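Local coordinates for lectin (Cicer arietinum, PDB 3V6N), which is a calcium- and sodium-binding seed albumin with a four-bladed beta-propeller (hemopexin) fold and hemagglutinating activity, consistent with a role in sugar binding, at residues D24-L28 with Y42-R48; D30-G34 with F177-K181; F188-Y193 with K211-W217; N16-L20 with Y88-S92. One frame throughout, in Å; residues are numbered along the deposited sequence.

Contact 1: residues D24-L28 with Y42-R48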
loop_
_atom_site.group_PDB
_atom_site.type_symbol
_atom_site.label_atom_id
_atom_site.label_comp_id
_atom_site.label_asym_id
_atom_site.label_seq_id
_atom_site.Cartn_x
_atom_site.Cartn_y
_atom_site.Cartn_z
ATOM N N ASP A 24 -13.631 -5.454 4.621
ATOM C CA ASP A 24 -13.304 -4.046 4.467
ATOM C C ASP A 24 -14.230 -3.144 5.309
ATOM O O ASP A 24 -14.358 -1.945 5.054
ATOM C CB ASP A 24 -13.310 -3.649 2.981
ATOM C CG ASP A 24 -14.654 -3.910 2.293
ATOM O OD1 ASP A 24 -15.500 -4.656 2.825
ATOM O OD2 ASP A 24 -14.864 -3.356 1.204
ATOM N N LYS A 25 -14.852 -3.740 6.316
ATOM C CA LYS A 25 -15.805 -3.051 7.164
ATOM C C LYS A 25 -15.379 -3.099 8.634
ATOM O O LYS A 25 -14.412 -3.800 9.008
ATOM C CB LYS A 25 -17.206 -3.671 7.013
ATOM C CG LYS A 25 -17.855 -3.452 5.641
ATOM C CD LYS A 25 -19.315 -3.898 5.677
ATOM C CE LYS A 25 -20.062 -3.618 4.374
ATOM N NZ LYS A 25 -21.528 -3.502 4.643
ATOM N N TYR A 26 -16.111 -2.358 9.460
ATOM C CA TYR A 26 -15.945 -2.434 10.898
ATOM C C TYR A 26 -17.233 -2.183 11.682
ATOM O O TYR A 26 -18.209 -1.618 11.153
ATOM C CB TYR A 26 -14.860 -1.465 11.369
ATOM C CG TYR A 26 -15.276 -0.014 11.438
ATOM C CD1 TYR A 26 -15.418 0.755 10.276
ATOM C CD2 TYR A 26 -15.491 0.603 12.660
ATOM C CE1 TYR A 26 -15.779 2.091 10.336
ATOM C CE2 TYR A 26 -15.856 1.947 12.733
ATOM C CZ TYR A 26 -16.002 2.679 11.568
ATOM O OH TYR A 26 -16.345 4.009 11.632
ATOM N N VAL A 27 -17.178 -2.597 12.945
ATOM C CA VAL A 27 -18.181 -2.317 13.962
ATOM C C VAL A 27 -17.501 -1.761 15.225
ATOM O O VAL A 27 -16.396 -2.188 15.611
ATOM C CB VAL A 27 -18.970 -3.614 14.294
ATOM C CG1 VAL A 27 -19.718 -3.520 15.608
ATOM C CG2 VAL A 27 -19.943 -3.940 13.164
ATOM N N LEU A 28 -18.168 -0.805 15.861
ATOM C CA LEU A 28 -17.794 -0.362 17.185
ATOM C C LEU A 28 -18.743 -1.023 18.157
ATOM O O LEU A 28 -19.963 -0.825 18.070
ATOM C CB LEU A 28 -17.914 1.163 17.310
ATOM C CG LEU A 28 -17.779 1.759 18.733
ATOM C CD1 LEU A 28 -16.498 1.301 19.426
ATOM C CD2 LEU A 28 -17.859 3.287 18.679
ATOM N N TYR A 42 -21.940 1.484 16.541
ATOM C CA TYR A 42 -21.707 2.102 15.232
ATOM C C TYR A 42 -21.360 1.024 14.220
ATOM O O TYR A 42 -20.585 0.111 14.513
ATOM C CB TYR A 42 -20.574 3.136 15.304
ATOM C CG TYR A 42 -20.479 4.018 14.087
ATOM C CD1 TYR A 42 -21.295 5.147 13.956
ATOM C CD2 TYR A 42 -19.573 3.739 13.065
ATOM C CE1 TYR A 42 -21.214 5.968 12.837
ATOM C CE2 TYR A 42 -19.488 4.554 11.942
ATOM C CZ TYR A 42 -20.316 5.666 11.836
ATOM O OH TYR A 42 -20.228 6.492 10.734
ATOM N N GLY A 43 -21.937 1.143 13.032
ATOM C CA GLY A 43 -21.700 0.166 11.973
ATOM C C GLY A 43 -22.770 -0.906 11.932
ATOM O O GLY A 43 -23.774 -0.805 12.618
ATOM N N PRO A 44 -22.562 -1.945 11.117
ATOM C CA PRO A 44 -21.348 -2.102 10.320
ATOM C C PRO A 44 -21.191 -1.035 9.232
ATOM O O PRO A 44 -22.161 -0.628 8.579
ATOM C CB PRO A 44 -21.458 -3.527 9.743
ATOM C CG PRO A 44 -22.906 -3.881 9.846
ATOM C CD PRO A 44 -23.501 -3.067 10.964
ATOM N N SER A 45 -19.956 -0.571 9.075
ATOM C CA SER A 45 -19.643 0.523 8.182
ATOM C C SER A 45 -18.388 0.186 7.377
ATOM O O SER A 45 -17.488 -0.472 7.884
ATOM C CB SER A 45 -19.415 1.785 9.021
ATOM O OG SER A 45 -18.824 2.827 8.259
ATOM N N PHE A 46 -18.301 0.652 6.138
ATOM C CA PHE A 46 -17.023 0.552 5.430
ATOM C C PHE A 46 -15.953 1.352 6.165
ATOM O O PHE A 46 -16.237 2.447 6.657
ATOM C CB PHE A 46 -17.143 1.065 3.998
ATOM C CG PHE A 46 -17.886 0.138 3.093
ATOM C CD1 PHE A 46 -17.304 -1.053 2.672
ATOM C CD2 PHE A 46 -19.174 0.450 2.669
ATOM C CE1 PHE A 46 -17.983 -1.920 1.830
ATOM C CE2 PHE A 46 -19.870 -0.412 1.829
ATOM C CZ PHE A 46 -19.273 -1.602 1.405
ATOM N N VAL A 47 -14.741 0.809 6.252
ATOM C CA VAL A 47 -13.620 1.558 6.831
ATOM C C VAL A 47 -13.487 2.939 6.166
ATOM O O VAL A 47 -13.343 3.946 6.851
ATOM C CB VAL A 47 -12.272 0.796 6.737
ATOM C CG1 VAL A 47 -11.121 1.716 7.131
ATOM C CG2 VAL A 47 -12.280 -0.471 7.611
ATOM N N ARG A 48 -13.551 2.966 4.836
ATOM C CA ARG A 48 -13.409 4.190 4.047
ATOM C C ARG A 48 -14.468 5.256 4.343
ATOM O O ARG A 48 -14.219 6.446 4.134
ATOM C CB ARG A 48 -13.395 3.868 2.544
ATOM C CG ARG A 48 -14.764 3.670 1.902
ATOM C CD ARG A 48 -14.651 3.257 0.432
ATOM N NE ARG A 48 -14.086 1.909 0.349
ATOM C CZ ARG A 48 -14.775 0.798 0.085
ATOM N NH1 ARG A 48 -16.077 0.858 -0.174
ATOM N NH2 ARG A 48 -14.143 -0.381 0.063
HETATM O O HOH W 1 -13.486 0.361 3.439
#

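Contact 2: residues D30-G34 with F177-K181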
loop_
_atom_site.group_PDB
_atom_site.type_symbol
_atom_site.label_atom_id
_atom_site.label_comp_id
_atom_site.label_asym_id
_atom_site.label_seq_id
_atom_site.Cartn_x
_atom_site.Cartn_y
_atom_site.Cartn_z
ATOM N N ASP A 30 -19.931 -2.032 22.194
ATOM C CA ASP A 30 -19.929 -2.058 23.657
ATOM C C ASP A 30 -19.950 -3.530 24.012
ATOM O O ASP A 30 -20.963 -4.186 23.868
ATOM C CB ASP A 30 -21.180 -1.383 24.235
ATOM C CG ASP A 30 -21.197 -1.368 25.772
ATOM O OD1 ASP A 30 -20.635 -2.271 26.445
ATOM O OD2 ASP A 30 -21.786 -0.426 26.320
ATOM N N TYR A 31 -18.823 -4.063 24.455
ATOM C CA TYR A 31 -18.702 -5.520 24.554
ATOM C C TYR A 31 -19.102 -6.097 25.912
ATOM O O TYR A 31 -19.050 -7.313 26.093
ATOM C CB TYR A 31 -17.314 -5.991 24.104
ATOM C CG TYR A 31 -16.164 -5.536 24.972
ATOM C CD1 TYR A 31 -15.526 -4.312 24.737
ATOM C CD2 TYR A 31 -15.700 -6.338 26.011
ATOM C CE1 TYR A 31 -14.475 -3.898 25.524
ATOM C CE2 TYR A 31 -14.651 -5.935 26.800
ATOM C CZ TYR A 31 -14.037 -4.724 26.551
ATOM O OH TYR A 31 -12.982 -4.345 27.335
ATOM N N ALA A 32 -19.529 -5.229 26.835
ATOM C CA ALA A 32 -20.153 -5.624 28.110
ATOM C C ALA A 32 -19.516 -6.851 28.810
ATOM O O ALA A 32 -20.131 -7.924 28.909
ATOM C CB ALA A 32 -21.645 -5.825 27.909
ATOM N N PRO A 33 -18.269 -6.694 29.291
ATOM C CA PRO A 33 -17.553 -7.779 29.982
ATOM C C PRO A 33 -18.202 -8.256 31.300
ATOM O O PRO A 33 -17.937 -9.386 31.732
ATOM C CB PRO A 33 -16.175 -7.161 30.264
ATOM C CG PRO A 33 -16.421 -5.675 30.274
ATOM C CD PRO A 33 -17.448 -5.471 29.191
ATOM N N GLY A 34 -19.031 -7.424 31.933
ATOM C CA GLY A 34 -19.610 -7.782 33.242
ATOM C C GLY A 34 -21.131 -7.789 33.297
ATOM O O GLY A 34 -21.720 -7.971 34.354
ATOM N N PHE A 177 -8.068 -8.729 20.994
ATOM C CA PHE A 177 -7.981 -7.466 21.714
ATOM C C PHE A 177 -7.894 -7.673 23.221
ATOM O O PHE A 177 -8.330 -8.705 23.756
ATOM C CB PHE A 177 -9.064 -6.422 21.298
ATOM C CG PHE A 177 -10.467 -6.693 21.820
ATOM C CD1 PHE A 177 -11.385 -7.417 21.060
ATOM C CD2 PHE A 177 -10.901 -6.138 23.033
ATOM C CE1 PHE A 177 -12.685 -7.635 21.512
ATOM C CE2 PHE A 177 -12.199 -6.343 23.489
ATOM C CZ PHE A 177 -13.100 -7.086 22.731
ATOM N N ALA A 178 -7.278 -6.708 23.890
ATOM C CA ALA A 178 -7.126 -6.767 25.328
ATOM C C ALA A 178 -8.380 -6.170 25.977
ATOM O O ALA A 178 -8.954 -5.223 25.472
ATOM C CB ALA A 178 -5.870 -6.014 25.758
ATOM N N SER A 179 -8.819 -6.752 27.076
ATOM C CA SER A 179 -9.998 -6.264 27.773
ATOM C C SER A 179 -9.633 -5.057 28.613
ATOM O O SER A 179 -8.451 -4.834 28.923
ATOM C CB SER A 179 -10.529 -7.352 28.698
ATOM O OG SER A 179 -11.752 -6.978 29.308
ATOM N N HIS A 180 -10.657 -4.283 28.975
ATOM C CA HIS A 180 -10.513 -3.247 29.987
ATOM C C HIS A 180 -10.351 -3.860 31.364
ATOM O O HIS A 180 -9.805 -3.224 32.260
ATOM C CB HIS A 180 -11.703 -2.285 29.951
ATOM C CG HIS A 180 -11.756 -1.425 28.703
ATOM N ND1 HIS A 180 -11.205 -0.185 28.647
ATOM C CD2 HIS A 180 -12.296 -1.669 27.443
ATOM C CE1 HIS A 180 -11.405 0.344 27.424
ATOM N NE2 HIS A 180 -12.068 -0.565 26.682
ATOM N N LYS A 181 -10.824 -5.090 31.553
ATOM C CA LYS A 181 -10.579 -5.817 32.807
ATOM C C LYS A 181 -9.133 -6.307 32.798
ATOM O O LYS A 181 -8.726 -7.033 31.882
ATOM C CB LYS A 181 -11.553 -6.989 32.980
ATOM C CG LYS A 181 -13.029 -6.596 32.950
ATOM C CD LYS A 181 -13.380 -5.535 34.004
ATOM C CE LYS A 181 -14.823 -5.036 33.900
ATOM N NZ LYS A 181 -15.850 -6.087 34.201
#

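Contact 3: residues F188-Y193 with K211-W217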
loop_
_atom_site.group_PDB
_atom_site.type_symbol
_atom_site.label_atom_id
_atom_site.label_comp_id
_atom_site.label_asym_id
_atom_site.label_seq_id
_atom_site.Cartn_x
_atom_site.Cartn_y
_atom_site.Cartn_z
ATOM N N PHE A 188 -9.663 -14.591 18.805
ATOM C CA PHE A 188 -10.700 -14.996 17.856
ATOM C C PHE A 188 -10.145 -15.916 16.777
ATOM O O PHE A 188 -9.005 -15.748 16.324
ATOM C CB PHE A 188 -11.368 -13.761 17.223
ATOM C CG PHE A 188 -11.991 -12.827 18.237
ATOM C CD1 PHE A 188 -11.290 -11.724 18.712
ATOM C CD2 PHE A 188 -13.271 -13.069 18.731
ATOM C CE1 PHE A 188 -11.861 -10.870 19.658
ATOM C CE2 PHE A 188 -13.846 -12.231 19.681
ATOM C CZ PHE A 188 -13.140 -11.126 20.146
ATOM N N LYS A 189 -10.967 -16.881 16.374
ATOM C CA LYS A 189 -10.691 -17.724 15.217
ATOM C C LYS A 189 -11.996 -18.335 14.683
ATOM O O LYS A 189 -12.685 -19.090 15.393
ATOM C CB LYS A 189 -9.675 -18.824 15.555
ATOM C CG LYS A 189 -9.146 -19.561 14.331
ATOM C CD LYS A 189 -8.011 -20.479 14.742
ATOM C CE LYS A 189 -7.147 -20.914 13.567
ATOM N NZ LYS A 189 -6.042 -21.711 14.175
ATOM N N GLY A 190 -12.329 -18.003 13.431
ATOM C CA GLY A 190 -13.565 -18.479 12.816
ATOM C C GLY A 190 -14.739 -18.035 13.658
ATOM O O GLY A 190 -14.800 -16.883 14.067
ATOM N N GLU A 191 -15.652 -18.960 13.952
ATOM C CA GLU A 191 -16.828 -18.642 14.766
ATOM C C GLU A 191 -16.553 -18.670 16.275
ATOM O O GLU A 191 -17.481 -18.482 17.072
ATOM C CB GLU A 191 -18.003 -19.575 14.413
ATOM C CG GLU A 191 -17.755 -21.053 14.711
ATOM C CD GLU A 191 -18.610 -22.005 13.873
ATOM O OE1 GLU A 191 -18.442 -23.242 14.024
ATOM O OE2 GLU A 191 -19.442 -21.537 13.059
ATOM N N TYR A 192 -15.291 -18.887 16.657
ATOM C CA TYR A 192 -14.920 -19.079 18.058
ATOM C C TYR A 192 -14.112 -17.938 18.673
ATOM O O TYR A 192 -13.419 -17.200 17.983
ATOM C CB TYR A 192 -14.137 -20.391 18.243
ATOM C CG TYR A 192 -14.873 -21.609 17.733
ATOM C CD1 TYR A 192 -16.069 -22.027 18.327
ATOM C CD2 TYR A 192 -14.387 -22.335 16.645
ATOM C CE1 TYR A 192 -16.751 -23.145 17.855
ATOM C CE2 TYR A 192 -15.058 -23.454 16.171
ATOM C CZ TYR A 192 -16.241 -23.849 16.774
ATOM O OH TYR A 192 -16.909 -24.949 16.300
ATOM N N TYR A 193 -14.200 -17.845 19.992
ATOM C CA TYR A 193 -13.371 -16.966 20.790
ATOM C C TYR A 193 -12.947 -17.721 22.049
ATOM O O TYR A 193 -13.576 -18.714 22.436
ATOM C CB TYR A 193 -14.134 -15.682 21.184
ATOM C CG TYR A 193 -15.027 -15.863 22.404
ATOM C CD1 TYR A 193 -16.292 -16.470 22.288
ATOM C CD2 TYR A 193 -14.599 -15.474 23.677
ATOM C CE1 TYR A 193 -17.100 -16.663 23.399
ATOM C CE2 TYR A 193 -15.411 -15.661 24.791
ATOM C CZ TYR A 193 -16.653 -16.253 24.645
ATOM O OH TYR A 193 -17.463 -16.454 25.751
ATOM N N LYS A 211 -15.507 -21.023 23.272
ATOM C CA LYS A 211 -16.949 -20.914 23.005
ATOM C C LYS A 211 -17.274 -20.205 21.688
ATOM O O LYS A 211 -16.378 -19.809 20.945
ATOM C CB LYS A 211 -17.684 -20.209 24.153
ATOM C CG LYS A 211 -17.583 -20.877 25.511
ATOM C CD LYS A 211 -16.614 -20.101 26.376
ATOM C CE LYS A 211 -16.889 -20.319 27.857
ATOM N NZ LYS A 211 -16.065 -21.429 28.421
ATOM N N LYS A 212 -18.567 -20.050 21.421
ATOM C CA LYS A 212 -19.060 -19.406 20.212
ATOM C C LYS A 212 -19.263 -17.914 20.419
ATOM O O LYS A 212 -19.957 -17.488 21.343
ATOM C CB LYS A 212 -20.366 -20.055 19.755
ATOM C CG LYS A 212 -20.166 -21.445 19.169
ATOM C CD LYS A 212 -21.254 -21.787 18.165
ATOM C CE LYS A 212 -21.344 -20.755 17.036
ATOM N NZ LYS A 212 -22.646 -20.815 16.315
ATOM N N THR A 213 -18.649 -17.127 19.545
ATOM C CA THR A 213 -18.696 -15.677 19.643
ATOM C C THR A 213 -20.127 -15.119 19.707
ATOM O O THR A 213 -20.395 -14.168 20.460
ATOM C CB THR A 213 -17.877 -15.026 18.504
ATOM O OG1 THR A 213 -16.558 -15.600 18.480
ATOM C CG2 THR A 213 -17.755 -13.517 18.707
ATOM N N LEU A 214 -21.031 -15.717 18.930
ATOM C CA LEU A 214 -22.434 -15.283 18.868
ATOM C C LEU A 214 -23.219 -15.551 20.166
ATOM O O LEU A 214 -24.178 -14.839 20.460
ATOM C CB LEU A 214 -23.152 -15.881 17.641
ATOM C CG LEU A 214 -22.767 -15.283 16.273
ATOM C CD1 LEU A 214 -23.390 -16.050 15.116
ATOM C CD2 LEU A 214 -23.134 -13.802 16.191
ATOM N N ASP A 215 -22.814 -16.559 20.940
ATOM C CA ASP A 215 -23.397 -16.769 22.275
ATOM C C ASP A 215 -22.985 -15.666 23.270
ATOM O O ASP A 215 -23.777 -15.269 24.126
ATOM C CB ASP A 215 -23.008 -18.136 22.852
ATOM C CG ASP A 215 -23.600 -19.314 22.075
ATOM O OD1 ASP A 215 -24.536 -19.122 21.274
ATOM O OD2 ASP A 215 -23.129 -20.455 22.289
ATOM N N TYR A 216 -21.752 -15.177 23.157
ATOM C CA TYR A 216 -21.229 -14.165 24.085
ATOM C C TYR A 216 -21.666 -12.743 23.692
ATOM O O TYR A 216 -21.925 -11.907 24.566
ATOM C CB TYR A 216 -19.704 -14.277 24.147
ATOM C CG TYR A 216 -18.999 -13.432 25.201
ATOM C CD1 TYR A 216 -19.015 -13.799 26.539
ATOM C CD2 TYR A 216 -18.264 -12.298 24.840
ATOM C CE1 TYR A 216 -18.340 -13.059 27.502
ATOM C CE2 TYR A 216 -17.601 -11.535 25.797
ATOM C CZ TYR A 216 -17.642 -11.928 27.128
ATOM O OH TYR A 216 -16.985 -11.209 28.088
ATOM N N TRP A 217 -21.738 -12.481 22.386
ATOM C CA TRP A 217 -22.242 -11.224 21.863
ATOM C C TRP A 217 -23.400 -11.412 20.897
ATOM O O TRP A 217 -23.203 -11.336 19.668
ATOM C CB TRP A 217 -21.128 -10.426 21.186
ATOM C CG TRP A 217 -20.024 -9.977 22.112
ATOM C CD1 TRP A 217 -20.151 -9.361 23.354
ATOM C CD2 TRP A 217 -18.574 -10.074 21.880
ATOM N NE1 TRP A 217 -18.924 -9.098 23.899
ATOM C CE2 TRP A 217 -17.932 -9.485 23.062
ATOM C CE3 TRP A 217 -17.775 -10.568 20.848
ATOM C CZ2 TRP A 217 -16.548 -9.426 23.198
ATOM C CZ3 TRP A 217 -16.380 -10.484 20.986
ATOM C CH2 TRP A 217 -15.785 -9.940 22.139
HETATM O O HOH W 2 -14.988 -15.347 16.443
HETATM O O HOH W 3 -20.065 -17.799 16.828
#

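Contact 4: residues N16-L20 with Y88-S92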
loop_
_atom_site.group_PDB
_atom_site.type_symbol
_atom_site.label_atom_id
_atom_site.label_comp_id
_atom_site.label_asym_id
_atom_site.label_seq_id
_atom_site.Cartn_x
_atom_site.Cartn_y
_atom_site.Cartn_z
ATOM N N ASN A 16 -15.078 -0.184 28.064
ATOM C CA ASN A 16 -15.902 -1.286 27.518
ATOM C C ASN A 16 -16.285 -1.186 26.037
ATOM O O ASN A 16 -17.269 -1.775 25.615
ATOM C CB ASN A 16 -17.148 -1.553 28.399
ATOM C CG ASN A 16 -16.787 -1.843 29.849
ATOM O OD1 ASN A 16 -15.702 -2.320 30.143
ATOM N ND2 ASN A 16 -17.677 -1.524 30.753
ATOM N N GLU A 17 -15.484 -0.473 25.249
ATOM C CA GLU A 17 -15.705 -0.374 23.807
ATOM C C GLU A 17 -14.538 -0.986 23.040
ATOM O O GLU A 17 -13.380 -0.863 23.460
ATOM C CB GLU A 17 -15.915 1.087 23.380
ATOM C CG GLU A 17 -17.155 1.711 24.024
ATOM C CD GLU A 17 -17.479 3.111 23.525
ATOM O OE1 GLU A 17 -17.010 3.515 22.429
ATOM O OE2 GLU A 17 -18.231 3.808 24.235
ATOM N N ALA A 18 -14.845 -1.656 21.931
ATOM C CA ALA A 18 -13.794 -2.197 21.050
ATOM C C ALA A 18 -14.227 -2.111 19.596
ATOM O O ALA A 18 -15.415 -2.239 19.292
ATOM C CB ALA A 18 -13.432 -3.643 21.423
ATOM N N TYR A 19 -13.252 -1.874 18.722
ATOM C CA TYR A 19 -13.428 -1.845 17.271
ATOM C C TYR A 19 -13.064 -3.216 16.700
ATOM O O TYR A 19 -12.001 -3.767 16.998
ATOM C CB TYR A 19 -12.526 -0.757 16.644
ATOM C CG TYR A 19 -12.868 0.653 17.092
ATOM C CD1 TYR A 19 -13.745 1.445 16.353
ATOM C CD2 TYR A 19 -12.347 1.177 18.274
ATOM C CE1 TYR A 19 -14.085 2.740 16.770
ATOM C CE2 TYR A 19 -12.662 2.470 18.697
ATOM C CZ TYR A 19 -13.550 3.239 17.954
ATOM O OH TYR A 19 -13.869 4.509 18.382
ATOM N N LEU A 20 -13.961 -3.742 15.877
ATOM C CA LEU A 20 -13.837 -5.036 15.266
ATOM C C LEU A 20 -13.906 -4.850 13.764
ATOM O O LEU A 20 -14.814 -4.199 13.270
ATOM C CB LEU A 20 -14.989 -5.936 15.735
ATOM C CG LEU A 20 -15.073 -6.152 17.240
ATOM C CD1 LEU A 20 -16.422 -6.744 17.608
ATOM C CD2 LEU A 20 -13.948 -7.070 17.649
ATOM N N TYR A 88 -7.398 7.417 16.255
ATOM C CA TYR A 88 -8.742 6.936 15.911
ATOM C C TYR A 88 -9.875 7.781 16.525
ATOM O O TYR A 88 -11.059 7.513 16.283
ATOM C CB TYR A 88 -8.912 5.434 16.223
ATOM C CG TYR A 88 -8.692 5.038 17.677
ATOM C CD1 TYR A 88 -7.425 4.634 18.127
ATOM C CD2 TYR A 88 -9.748 5.042 18.598
ATOM C CE1 TYR A 88 -7.212 4.268 19.437
ATOM C CE2 TYR A 88 -9.546 4.690 19.925
ATOM C CZ TYR A 88 -8.284 4.294 20.337
ATOM O OH TYR A 88 -8.062 3.924 21.643
ATOM N N ALA A 89 -9.501 8.792 17.317
ATOM C CA ALA A 89 -10.415 9.873 17.726
ATOM C C ALA A 89 -11.840 9.388 18.007
ATOM O O ALA A 89 -12.759 9.717 17.257
ATOM C CB ALA A 89 -10.441 10.956 16.649
ATOM N N PRO A 90 -12.022 8.620 19.096
ATOM C CA PRO A 90 -13.269 7.900 19.357
ATOM C C PRO A 90 -14.496 8.792 19.339
ATOM O O PRO A 90 -14.500 9.848 19.985
ATOM C CB PRO A 90 -13.079 7.353 20.775
ATOM C CG PRO A 90 -11.621 7.402 21.042
ATOM C CD PRO A 90 -11.066 8.516 20.214
ATOM N N HIS A 91 -15.525 8.378 18.601
ATOM C CA HIS A 91 -16.819 9.080 18.604
ATOM C C HIS A 91 -16.766 10.445 17.976
ATOM O O HIS A 91 -17.651 11.264 18.207
ATOM C CB HIS A 91 -17.367 9.217 20.029
ATOM C CG HIS A 91 -17.691 7.904 20.684
ATOM N ND1 HIS A 91 -18.950 7.525 20.958
ATOM C CD2 HIS A 91 -16.865 6.862 21.109
ATOM C CE1 HIS A 91 -18.936 6.307 21.535
ATOM N NE2 HIS A 91 -17.660 5.904 21.625
ATOM N N SER A 92 -15.731 10.719 17.186
ATOM C CA SER A 92 -15.615 12.029 16.547
ATOM C C SER A 92 -15.186 11.950 15.089
ATOM O O SER A 92 -15.056 10.862 14.512
ATOM C CB SER A 92 -14.694 12.971 17.347
ATOM O OG SER A 92 -13.326 12.731 17.063
HETATM O O HOH W 4 -15.395 6.027 16.791
#

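Contact 1: residues D24-L28 with Y42-R48
A beta bulge interrupts the antiparallel pairing of Tyr26 and Leu28 with Ser45 and Tyr42, where strand 25-30 meets strand 43-46 at the outer edge of a propeller blade. Leu28 N bonds to Tyr42 O at 2.9 Å, and Tyr26 N to Ser45 O at 2.8 Å, with Ser45 N returning a bond to Tyr26 O. The surplus residue falls at Gly43-Pro44, where the chain turns through a glycine of positive phi and a cis peptide; Pro44 CB lies alongside Val27 CG2. Tyr26 CG is lodged between its own backbone N and carbonyl carbon (chi1 77°), which turns the ring toward the opposing strand. Its OH comes 3.2 Å from Tyr42 CE2, while Phe46 O lies in plane at its edge. Just before strand 25-30, Asp24 O receives Val47 N in an almost straight bond (3.0 Å, 174°) and also accepts from water 1, which in turn accepts from Arg48 N. The first turn of helix 47-50, with Phe46 as N-cap residue, is thus tied to the residue that leads into strand 25-30. The Phe46 ring has Lys25 CE over one face and Arg48 NH1 over the other, with Lys25 NZ 4.7 Å from the centroid in a cation-pi contact. The Asp24 carboxylate meets the edge of that ring at 81° to its plane, OD2 3.5 Å from Phe46 CE1, and a long, weak salt bridge joins Asp24 OD2 to Arg48 NH2 at 3.3 Å. A lysine over one face and a carboxylate at the edge suit the ring's quadrupole and probably stabilise the arrangement.

Contact 2: residues D30-G34 with F177-K181
Tyr31 and Phe177 form an edge-to-face aromatic contact on the seam between two blades, one containing strand 25-30 and the other strand 175-178. The edge of Phe177 meets the face of Tyr31, CE2 sitting over the centre of the Tyr31 ring, 3.8 Å above its plane; the centroids are 5.1 Å apart and the planes 75° apart. Both rings leave their backbones folded between N and carbonyl carbon (chi1 65° for Tyr31), and the two side chains run antiparallel past one another. This is the interface that brings the last blade of the four-bladed propeller against the first, with Phe177 also packing on Ala18 and Leu20, its side chain about 5 Å from the bound sodium ion. At the far end of Tyr31, His180 N donates to its OH at 2.8 Å, although the hydroxyl is modelled too near the imidazole and its place is doubtful. Each segment contains a local side-chain turn. Asp30 OD1 accepts from Ala32 N (3.2 Å) in an Asx turn just ahead of Pro33, and Ser179 OG accepts from Lys181 N (3.1 Å) in an ST turn. Toward the surface, the bent Lys181 chain crosses the Pro33 ring at about a right angle, CE 4.0 Å from Pro33 CG.

Contact 3: residues F188-Y193 with K211-W217
Glu191 O is gripped twice: Thr213 N donates to it at 3.1 Å, and water 3 donates at 2.7 Å while accepting from Leu214 N. The carbonyl therefore takes up the first N-H groups of helix 213-216, directly and through water, where strands 192-197 and 210-212 end a hemopexin-repeat blade of the propeller. A second water knits the type II' turn Lys189-Tyr192 to the helix start. Water 2 donates to Gly190 O and Tyr192 O and accepts from Thr213 OG1 at 2.6 Å. Next along the strands, Tyr193 N bonds to Lys211 O at 3.1 Å, with Lys211 N returning a bond to Tyr193 O. With CG between the backbone N and the carbonyl carbon (chi1 83°), the Tyr193 ring leans across to the helix. Its CE1 lies 3.6 Å from Tyr216 CB, and the two rings meet obliquely with planes 35° apart; Tyr216 OH is bonded to Tyr186 OH. Closer to the propeller axis, Phe188 neighbours Asp174, one of the calcium site residues. Trp217, whose NE1 donates to Tyr31 O, meets Phe188 rim to rim, neither ring over the other's face, with Phe188 CE2 3.3 Å from Trp217 CZ3.

Contact 4: residues N16-L20 with Y88-S92
Glu17 and His91 approach from opposite directions and join in a short, nearly straight hydrogen bond, His91 NE2 to Glu17 OE1, 2.6 Å and 170°. The carboxylate offers its syn lone pair and OE1 lies close to the imidazole plane, yet the two flat groups are twisted 50° apart. If the histidine is protonated, the bond would be charge-assisted. The Glu17 side chain is stretched out, carrying the carboxylate across to the ring. Beside this pair, Tyr19 OH is linked to the His91 backbone through water 4, which is 2.7 Å from Tyr19 OH and accepts from His91 N at 3.0 Å. The same hydroxyl rests 3.6 Å from Pro90 CA. Next to the hydroxyl-bearing carbon, Tyr19 CE2 touches Tyr88 CD2 at 3.9 Å, the ring planes inclined at 66°. In the second shell, a type II turn from Ala89 to Ser92 presents the histidine: Ala89 O receives both Ser92 N (3.1 Å) and Ser92 OG, and His91 takes the turn's positive-phi position. Phe10 stacks on Tyr19 and also meets the Tyr88 ring, whose OH is bonded to Asp69 OD1. Leu28, on the neighbouring strand 25-30, packs against Glu17, Tyr19 and His91. Strand 17-22 thus reaches the loop between strands 82-87 and 96-103, an interface of adjacent blades in which aromatic packing and a polar link join successive sheets of the hemopexin-type propeller.

In the fold
From the N terminus, contact 4 opens first, on strand 17-22, and contact 1 begins and closes entirely within its span, joining the outer strands of the first blade. Contact 2 starts at 30-34, between the two segments of contact 1, so these cross; it also crosses contact 4, which closes at 88-92 on the second blade. Contact 2 closes only at 177-181, tying the first blade to the last, and contact 3 then follows in series within that last blade. Contacts 1 and 4 share neighbouring strands of one sheet, whereas Tyr31 and Trp217 link contacts 2 and 3. Contacts 2 and 4 thus join the first blade to its neighbours in the propeller ring.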